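PDB 4MTS: lactoylglutathione lyase from Pseudomonas aeruginosa, which is a metal-binding member of the glyoxalase/bleomycin resistance protein/dioxygenase superfamily, with nickel and zinc ions bound in the crystal. Local coordinates for residues A[11-16]-A[38-43]; A[22-27]-A[121-126]; A[98-103]-A[107-112]. One frame throughout, in Å; residues are numbered along the deposited sequence.

Overall arrangement
From the N terminus, residues 11-16 open contact 1 as helix 13-23 begins, and residues 22-27 open contact 2 where the same helix ends. Residues 38-43, at the start of strand 39-45, close contact 1 while contact 2 is still open, so these two cross. Contact 3 is nested within contact 2: residues 98-103 turn back on 107-112 in a short hairpin before residues 121-126 close the long loop. Contact 1 lays the helix start on the four-stranded sheet, whereas contact 2 joins the helix end to the other sheet. Contact 3 lies within that second sheet, where strands 109-114 and 120-125 are neighbours. Contacts 1 and 3 lie on opposite sides of the chain's centre.

Contact 1: residues A[11-16]-A[38-43]; sequences ADLEAA and RFTLAF
Apolar packing joins the two segments, and all of it passes through Leu13. With CG anti to the backbone N (chi1 177°), this leucine extends from the first turn of helix 13-23 to strand 39-45, and its two methyls part over two residues of the strand. CD2 meets the methyl of Thr40, with Leu13 CD2 and Thr40 CG2 3.3 Å apart, tighter than an ordinary van der Waals contact; the two side chains cross obliquely. The other branch is more relaxed, Leu13 CD1 lying 3.9 Å from Ala42 CB. Thr40 and Ala42 face the helix, while Leu41 between them points away and packs on Glu56, a zinc ligand in strand 54-60. Leu13 also touches Arg31 and His59, on the two neighbouring strands, and is buried.

No hydrogen bond crosses between the segments; the polar groups find partners within their own segment or elsewhere in the chain. Asp12 is the N-cap of the helix: its OD1 accepts from Ala15 N at 3.0 Å with a nearly straight N-H...O angle of 166°, although the amide arrives from well above the carboxylate plane. The backbone adds the first helical bond, from Ala16 N to Asp12 O, 3.1 Å. On the strand, Thr40 has its hydroxyl anti to the carbonyl carbon (chi1 -58°), and OG1 hydrogen-bonds to Asp33 OD1 and to Trp61 NE1. These two bonds are consistent with the rotation that presents CG2 to the leucine.

Thr40 thus divides its duties, its oxygen bonded to Asp33 and Trp61 and its methyl given to the helix. The contact between residues 11-16 and 38-43 is therefore apolar, while a Glu14-Arg31 salt bridge ties the same helical turn to neighbouring strand 27-34.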
loop_
_atom_site.group_PDB
_atom_site.type_symbol
_atom_site.label_atom_id
_atom_site.label_comp_id
_atom_site.label_asym_id
_atom_site.label_seq_id
_atom_site.Cartn_x
_atom_site.Cartn_y
_atom_site.Cartn_z
ATOM N N ALA A 11 15.818 -1.231 3.581
ATOM C CA ALA A 11 17.178 -1.629 3.954
ATOM C C ALA A 11 17.768 -0.670 4.983
ATOM O O ALA A 11 18.531 -1.089 5.845
ATOM C CB ALA A 11 18.067 -1.709 2.713
ATOM N N ASP A 12 17.448 0.620 4.872
ATOM C CA ASP A 12 18.001 1.660 5.741
ATOM C C ASP A 12 16.839 2.544 6.115
ATOM O O ASP A 12 16.309 3.257 5.266
ATOM C CB ASP A 12 19.040 2.448 4.928
ATOM C CG ASP A 12 19.728 3.570 5.670
ATOM O OD1 ASP A 12 19.114 4.127 6.617
ATOM O OD2 ASP A 12 20.781 4.025 5.192
ATOM N N LEU A 13 16.430 2.487 7.384
ATOM C CA LEU A 13 15.244 3.207 7.797
ATOM C C LEU A 13 15.460 4.711 7.778
ATOM O O LEU A 13 14.576 5.438 7.385
ATOM C CB LEU A 13 14.708 2.697 9.146
ATOM C CG LEU A 13 13.478 3.457 9.687
ATOM C CD1 LEU A 13 12.216 3.165 8.849
ATOM C CD2 LEU A 13 13.229 3.144 11.107
ATOM N N GLU A 14 16.649 5.175 8.188
ATOM C CA GLU A 14 16.915 6.623 8.177
ATOM C C GLU A 14 16.903 7.162 6.776
ATOM O O GLU A 14 16.319 8.213 6.577
ATOM C CB GLU A 14 18.215 7.012 8.895
ATOM C CG GLU A 14 18.084 6.943 10.405
ATOM C CD GLU A 14 17.680 5.576 10.902
ATOM O OE1 GLU A 14 18.380 4.594 10.555
ATOM O OE2 GLU A 14 16.580 5.472 11.495
ATOM N N ALA A 15 17.460 6.430 5.794
ATOM C CA ALA A 15 17.451 6.871 4.379
ATOM C C ALA A 15 15.995 6.935 3.870
ATOM O O ALA A 15 15.594 7.919 3.207
ATOM C CB ALA A 15 18.252 5.895 3.518
ATOM N N ALA A 16 15.196 5.913 4.225
ATOM C CA ALA A 16 13.777 5.862 3.863
ATOM C C ALA A 16 13.017 7.060 4.432
ATOM O O ALA A 16 12.364 7.777 3.683
ATOM C CB ALA A 16 13.155 4.544 4.342
ATOM N N ARG A 38 14.631 -6.990 17.510
ATOM C CA ARG A 38 15.625 -6.436 16.573
ATOM C C ARG A 38 15.000 -5.888 15.287
ATOM O O ARG A 38 15.391 -6.242 14.168
ATOM C CB ARG A 38 16.785 -7.392 16.315
ATOM C CG ARG A 38 17.616 -7.539 17.591
ATOM C CD ARG A 38 18.889 -8.294 17.396
ATOM N NE ARG A 38 19.842 -7.645 16.499
ATOM C CZ ARG A 38 20.702 -6.698 16.863
ATOM N NH1 ARG A 38 20.677 -6.207 18.099
ATOM N NH2 ARG A 38 21.554 -6.193 15.978
ATOM N N PHE A 39 13.981 -5.055 15.462
ATOM C CA PHE A 39 13.340 -4.408 14.320
ATOM C C PHE A 39 12.797 -3.089 14.748
ATOM O O PHE A 39 12.613 -2.869 15.940
ATOM C CB PHE A 39 12.262 -5.292 13.664
ATOM C CG PHE A 39 11.005 -5.462 14.471
ATOM C CD1 PHE A 39 10.926 -6.419 15.474
ATOM C CD2 PHE A 39 9.886 -4.684 14.212
ATOM C CE1 PHE A 39 9.775 -6.548 16.248
ATOM C CE2 PHE A 39 8.728 -4.843 14.961
ATOM C CZ PHE A 39 8.677 -5.781 15.965
ATOM N N THR A 40 12.511 -2.233 13.772
ATOM C CA THR A 40 11.943 -0.926 14.013
ATOM C C THR A 40 10.769 -0.780 13.047
ATOM O O THR A 40 10.876 -1.222 11.902
ATOM C CB THR A 40 12.965 0.169 13.678
ATOM O OG1 THR A 40 14.143 -0.015 14.458
ATOM C CG2 THR A 40 12.415 1.576 13.918
ATOM N N LEU A 41 9.717 -0.099 13.494
ATOM C CA LEU A 41 8.563 0.253 12.651
ATOM C C LEU A 41 8.486 1.764 12.621
ATOM O O LEU A 41 8.755 2.429 13.631
ATOM C CB LEU A 41 7.239 -0.215 13.277
ATOM C CG LEU A 41 7.088 -1.582 13.785
ATOM C CD1 LEU A 41 5.724 -1.723 14.394
ATOM C CD2 LEU A 41 7.320 -2.600 12.656
ATOM N N ALA A 42 8.089 2.331 11.499
ATOM C CA ALA A 42 7.890 3.793 11.472
ATOM C C ALA A 42 6.655 4.023 10.595
ATOM O O ALA A 42 6.563 3.437 9.515
ATOM C CB ALA A 42 9.104 4.487 10.862
ATOM N N PHE A 43 5.708 4.821 11.080
ATOM C CA PHE A 43 4.479 5.147 10.354
ATOM C C PHE A 43 4.627 6.602 9.917
ATOM O O PHE A 43 4.904 7.493 10.734
ATOM C CB PHE A 43 3.232 4.912 11.241
ATOM C CG PHE A 43 2.974 3.448 11.572
ATOM C CD1 PHE A 43 3.639 2.826 12.621
ATOM C CD2 PHE A 43 2.012 2.718 10.872
ATOM C CE1 PHE A 43 3.384 1.478 12.935
ATOM C CE2 PHE A 43 1.779 1.369 11.166
ATOM C CZ PHE A 43 2.472 0.760 12.189
#

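Contact 2: residues A[22-27]-A[121-126]; sequences RALDMR and VELIQK. With NI (nickel (II) ion), chain E.
Leu24 packs its forked end against Val121 and Leu123, two residues of strand 120-125, and so joins the end of helix 13-23 to the second sheet of the paired βαβββ fold characteristic of the glyoxalase superfamily. Its two methyls take one partner each. Leu24 CD1 and Val121 CG1 meet tip to tip at 4.0 Å, whereas the other branch meets Leu123 at a slant, with 4.0 Å between Leu24 CD2 and Leu123 CD2. The leucine holds CG anti to its carbonyl carbon (chi1 -63°), which turns the fork toward the strand just as the chain leaves the helix; Asp25, next in sequence, has positive phi and turns the backbone toward strand 27-34. Phe19 and Leu113 also touch Leu24, and all three residues of the contact are buried.

Between Val121 and Leu123, Glu122 points to the other face of the strand, where the nickel ion sits. His74 is a further ligand, and His5 and Glu56 of the second subunit contribute to the same ion, placing the site at the dimer interface. The Glu122 carboxylate binds through one oxygen: OE1 is 2.1 Å from the nickel ion, while OE2 hydrogen-bonds to a glycerol.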
loop_
_atom_site.group_PDB
_atom_site.type_symbol
_atom_site.label_atom_id
_atom_site.label_comp_id
_atom_site.label_asym_id
_atom_site.label_seq_id
_atom_site.Cartn_x
_atom_site.Cartn_y
_atom_site.Cartn_z
ATOM N N ARG A 22 11.353 14.505 3.611
ATOM C CA ARG A 22 11.959 15.627 2.866
ATOM C C ARG A 22 11.395 15.799 1.462
ATOM O O ARG A 22 10.985 16.904 1.103
ATOM C CB ARG A 22 13.477 15.504 2.776
ATOM C CG ARG A 22 14.256 15.553 4.077
ATOM C CD ARG A 22 15.732 15.772 3.750
ATOM N NE ARG A 22 16.613 14.713 4.251
ATOM C CZ ARG A 22 17.929 14.655 4.027
ATOM N NH1 ARG A 22 18.529 15.589 3.296
ATOM N NH2 ARG A 22 18.650 13.654 4.516
ATOM N N ALA A 23 11.458 14.739 0.632
ATOM C CA ALA A 23 10.945 14.816 -0.732
ATOM C C ALA A 23 9.418 14.876 -0.767
ATOM O O ALA A 23 8.849 15.602 -1.597
ATOM C CB ALA A 23 11.461 13.638 -1.559
ATOM N N LEU A 24 8.742 14.139 0.125
ATOM C CA LEU A 24 7.270 14.078 0.106
ATOM C C LEU A 24 6.512 14.815 1.198
ATOM O O LEU A 24 5.284 14.746 1.228
ATOM C CB LEU A 24 6.784 12.624 -0.028
ATOM C CG LEU A 24 7.194 11.913 -1.336
ATOM C CD1 LEU A 24 6.971 10.386 -1.232
ATOM C CD2 LEU A 24 6.418 12.495 -2.558
ATOM N N ASP A 25 7.205 15.523 2.105
ATOM C CA ASP A 25 6.502 16.293 3.128
ATOM C C ASP A 25 5.569 15.487 4.022
ATOM O O ASP A 25 4.648 16.034 4.605
ATOM C CB ASP A 25 5.826 17.564 2.568
ATOM C CG ASP A 25 6.832 18.523 1.951
ATOM O OD1 ASP A 25 7.886 18.778 2.588
ATOM O OD2 ASP A 25 6.604 18.961 0.820
ATOM N N MET A 26 5.828 14.177 4.171
ATOM C CA MET A 26 5.049 13.417 5.136
ATOM C C MET A 26 5.649 13.736 6.510
ATOM O O MET A 26 6.758 14.272 6.593
ATOM C CB MET A 26 5.234 11.906 4.913
ATOM C CG MET A 26 4.423 11.410 3.736
ATOM S SD MET A 26 4.553 9.625 3.636
ATOM C CE MET A 26 3.784 9.360 1.984
ATOM N N ARG A 27 4.944 13.369 7.570
ATOM C CA ARG A 27 5.523 13.503 8.897
ATOM C C ARG A 27 5.646 12.137 9.532
ATOM O O ARG A 27 4.972 11.201 9.102
ATOM C CB ARG A 27 4.790 14.513 9.791
ATOM C CG ARG A 27 3.374 14.152 10.159
ATOM C CD ARG A 27 2.675 15.305 10.898
ATOM N NE ARG A 27 1.220 15.144 10.817
ATOM C CZ ARG A 27 0.466 14.567 11.749
ATOM N NH1 ARG A 27 1.007 14.131 12.879
ATOM N NH2 ARG A 27 -0.837 14.436 11.565
ATOM N N VAL A 121 6.547 5.429 -6.282
ATOM C CA VAL A 121 5.585 6.380 -5.741
ATOM C C VAL A 121 4.948 7.093 -6.916
ATOM O O VAL A 121 5.635 7.724 -7.723
ATOM C CB VAL A 121 6.221 7.373 -4.719
ATOM C CG1 VAL A 121 5.189 8.383 -4.245
ATOM C CG2 VAL A 121 6.837 6.628 -3.536
ATOM N N GLU A 122 3.636 6.956 -7.030
ATOM C CA GLU A 122 2.875 7.590 -8.101
ATOM C C GLU A 122 2.350 8.922 -7.600
ATOM O O GLU A 122 1.650 8.991 -6.576
ATOM C CB GLU A 122 1.711 6.657 -8.488
ATOM C CG GLU A 122 0.820 7.172 -9.623
ATOM C CD GLU A 122 -0.186 6.129 -10.062
ATOM O OE1 GLU A 122 -1.005 5.712 -9.217
ATOM O OE2 GLU A 122 -0.083 5.643 -11.212
ATOM N N LEU A 123 2.669 9.983 -8.323
ATOM C CA LEU A 123 2.140 11.315 -7.983
ATOM C C LEU A 123 0.991 11.643 -8.921
ATOM O O LEU A 123 1.146 11.529 -10.132
ATOM C CB LEU A 123 3.238 12.386 -8.109
ATOM C CG LEU A 123 4.546 12.135 -7.387
ATOM C CD1 LEU A 123 5.521 13.312 -7.617
ATOM C CD2 LEU A 123 4.329 11.870 -5.887
ATOM N N ILE A 124 -0.156 12.023 -8.374
ATOM C CA ILE A 124 -1.337 12.355 -9.181
ATOM C C ILE A 124 -1.748 13.768 -8.847
ATOM O O ILE A 124 -2.078 14.066 -7.701
ATOM C CB ILE A 124 -2.493 11.336 -9.004
ATOM C CG1 ILE A 124 -1.986 9.903 -9.278
ATOM C CG2 ILE A 124 -3.683 11.720 -9.953
ATOM C CD1 ILE A 124 -3.060 8.742 -9.116
ATOM N N GLN A 125 -1.668 14.663 -9.828
ATOM C CA GLN A 125 -2.006 16.069 -9.605
ATOM C C GLN A 125 -3.481 16.279 -9.284
ATOM O O GLN A 125 -4.342 15.797 -10.017
ATOM C CB GLN A 125 -1.592 16.906 -10.828
ATOM C CG GLN A 125 -1.720 18.414 -10.592
ATOM C CD GLN A 125 -0.835 19.105 -11.579
ATOM O OE1 GLN A 125 0.358 18.805 -11.681
ATOM N NE2 GLN A 125 -1.417 19.981 -12.374
ATOM N N LYS A 126 -3.767 17.031 -8.207
ATOM C CA LYS A 126 -5.117 17.356 -7.728
ATOM C C LYS A 126 -5.978 17.962 -8.824
ATOM O O LYS A 126 -5.498 18.793 -9.607
ATOM C CB LYS A 126 -5.052 18.280 -6.503
ATOM C CG LYS A 126 -6.276 18.171 -5.593
ATOM C CD LYS A 126 -6.111 18.991 -4.322
ATOM C CE LYS A 126 -7.442 19.300 -3.679
ATOM N NZ LYS A 126 -7.283 20.083 -2.424
HETATM NI NI NI E . -2.109 3.907 -9.108
#

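Contact 3: residues A[98-103]-A[107-112]; sequences REAGLM and RSVIAF
Arg98 and Phe112 face each other on the same side of the sheet, their CB atoms 4.0 Å apart, and the arginine then runs back along its own strand. A chi1 of -178° sets CG opposite the backbone N, and the chain stays extended as far as NE, carrying the guanidinium to the carbonyls of Gly101 and Leu102, both at its edge. Arg98 NH2 donates to Leu102 O at 2.8 Å; Leu102 O lies close to the guanidinium plane, whereas NH2 approaches from above the carbonyl plane. The bond from Arg98 NH1 to Gly101 O is weak. The side chain thereby spans the irregular piece of its strand.

Farther along, Met103 and Ile110 lie side by side and point the same way, with Met103 SD 3.7 Å from Ile110 CD1. The opposite side carries Leu102 against Val109, where Leu102 CD2 comes within 3.8 Å of Val109 CG2. Ala100 meets Ala111, CB to CB, at 4.2 Å, and helix 82-91 covers both.

Backbone bonds fix these pairings. Phe112 N donates to Arg98 O at 2.8 Å, and Gly101 and Ile110 exchange a reciprocal pair. Met103 N to Ser108 O, 2.9 Å, is, of the bonds between the segments, the one nearest the turn. The register slips by one residue between Arg98 and Gly101, a beta bulge.

Ile110 and Phe112 pack on Glu122, a nickel ligand, and Met103 touches Tyr34 of the second subunit. The arrangement is an antiparallel beta hairpin with a bulged strand outermost in this chain's sheet, one face of which borders the metal site of this glyoxalase-family fold.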
loop_
_atom_site.group_PDB
_atom_site.type_symbol
_atom_site.label_atom_id
_atom_site.label_comp_id
_atom_site.label_asym_id
_atom_site.label_seq_id
_atom_site.Cartn_x
_atom_site.Cartn_y
_atom_site.Cartn_z
ATOM N N ARG A 98 9.559 8.921 -14.104
ATOM C CA ARG A 98 8.652 9.459 -15.113
ATOM C C ARG A 98 8.256 10.847 -14.667
ATOM O O ARG A 98 7.572 11.000 -13.643
ATOM C CB ARG A 98 7.414 8.545 -15.332
ATOM C CG ARG A 98 6.474 9.065 -16.408
ATOM C CD ARG A 98 5.114 8.403 -16.383
ATOM N NE ARG A 98 4.320 8.730 -17.576
ATOM C CZ ARG A 98 3.578 9.827 -17.726
ATOM N NH1 ARG A 98 3.531 10.744 -16.766
ATOM N NH2 ARG A 98 2.887 10.019 -18.841
ATOM N N GLU A 99 8.711 11.874 -15.436
ATOM C CA GLU A 99 8.451 13.282 -15.200
ATOM C C GLU A 99 6.980 13.550 -15.399
ATOM O O GLU A 99 6.347 12.935 -16.263
ATOM C CB GLU A 99 9.299 14.163 -16.180
ATOM C CG GLU A 99 9.018 15.671 -16.135
ATOM C CD GLU A 99 9.217 16.336 -14.781
ATOM O OE1 GLU A 99 10.078 15.856 -14.010
ATOM O OE2 GLU A 99 8.484 17.304 -14.470
ATOM N N ALA A 100 6.445 14.480 -14.614
ATOM C CA ALA A 100 5.076 14.979 -14.680
ATOM C C ALA A 100 4.637 15.273 -16.122
ATOM O O ALA A 100 5.358 15.928 -16.893
ATOM C CB ALA A 100 4.959 16.242 -13.858
ATOM N N GLY A 101 3.483 14.738 -16.476
ATOM C CA GLY A 101 2.901 14.879 -17.805
ATOM C C GLY A 101 1.605 14.113 -17.881
ATOM O O GLY A 101 1.271 13.385 -16.944
ATOM N N LEU A 102 0.858 14.258 -18.984
ATOM C CA LEU A 102 -0.417 13.539 -19.094
ATOM C C LEU A 102 -0.207 12.037 -19.189
ATOM O O LEU A 102 0.758 11.595 -19.811
ATOM C CB LEU A 102 -1.292 14.063 -20.251
ATOM C CG LEU A 102 -1.783 15.524 -20.157
ATOM C CD1 LEU A 102 -2.670 15.880 -21.349
ATOM C CD2 LEU A 102 -2.606 15.768 -18.921
ATOM N N MET A 103 -1.072 11.258 -18.500
ATOM C CA MET A 103 -1.045 9.794 -18.504
ATOM C C MET A 103 -1.234 9.328 -19.960
ATOM O O MET A 103 -2.038 9.924 -20.682
ATOM C CB MET A 103 -2.184 9.261 -17.605
ATOM C CG MET A 103 -2.150 7.764 -17.358
ATOM S SD MET A 103 -3.573 7.240 -16.364
ATOM C CE MET A 103 -3.620 5.496 -16.785
ATOM N N ARG A 107 -6.271 12.255 -19.197
ATOM C CA ARG A 107 -6.088 13.682 -18.912
ATOM C C ARG A 107 -5.495 13.978 -17.518
ATOM O O ARG A 107 -5.324 15.145 -17.155
ATOM C CB ARG A 107 -7.412 14.430 -19.116
ATOM C CG ARG A 107 -7.833 14.529 -20.584
ATOM C CD ARG A 107 -9.076 15.376 -20.758
ATOM N NE ARG A 107 -8.812 16.793 -20.507
ATOM C CZ ARG A 107 -9.732 17.661 -20.106
ATOM N NH1 ARG A 107 -10.983 17.267 -19.899
ATOM N NH2 ARG A 107 -9.409 18.932 -19.902
ATOM N N SER A 108 -5.187 12.931 -16.733
ATOM C CA SER A 108 -4.582 13.128 -15.420
ATOM C C SER A 108 -3.080 13.397 -15.551
ATOM O O SER A 108 -2.406 12.770 -16.373
ATOM C CB SER A 108 -4.845 11.930 -14.509
ATOM O OG SER A 108 -4.430 10.726 -15.130
ATOM N N VAL A 109 -2.576 14.376 -14.791
ATOM C CA VAL A 109 -1.166 14.743 -14.753
ATOM C C VAL A 109 -0.561 13.814 -13.681
ATOM O O VAL A 109 -1.017 13.829 -12.536
ATOM C CB VAL A 109 -0.942 16.251 -14.430
ATOM C CG1 VAL A 109 0.549 16.570 -14.259
ATOM C CG2 VAL A 109 -1.573 17.150 -15.499
ATOM N N ILE A 110 0.359 12.930 -14.103
ATOM C CA ILE A 110 0.991 11.919 -13.253
ATOM C C ILE A 110 2.512 11.997 -13.383
ATOM O O ILE A 110 3.044 12.400 -14.421
ATOM C CB ILE A 110 0.440 10.483 -13.638
ATOM C CG1 ILE A 110 -1.096 10.389 -13.364
ATOM C CG2 ILE A 110 1.182 9.351 -12.903
ATOM C CD1 ILE A 110 -1.765 9.171 -13.841
ATOM N N ALA A 111 3.204 11.548 -12.339
ATOM C CA ALA A 111 4.653 11.429 -12.314
ATOM C C ALA A 111 4.962 10.197 -11.461
ATOM O O ALA A 111 4.106 9.731 -10.700
ATOM C CB ALA A 111 5.269 12.661 -11.656
ATOM N N PHE A 112 6.168 9.694 -11.576
ATOM C CA PHE A 112 6.625 8.588 -10.771
ATOM C C PHE A 112 7.962 8.871 -10.173
ATOM O O PHE A 112 8.889 9.322 -10.871
ATOM C CB PHE A 112 6.696 7.288 -11.568
ATOM C CG PHE A 112 5.397 6.523 -11.558
ATOM C CD1 PHE A 112 5.146 5.557 -10.589
ATOM C CD2 PHE A 112 4.432 6.752 -12.528
ATOM C CE1 PHE A 112 3.970 4.808 -10.616
ATOM C CE2 PHE A 112 3.240 6.019 -12.539
ATOM C CZ PHE A 112 3.018 5.061 -11.576
#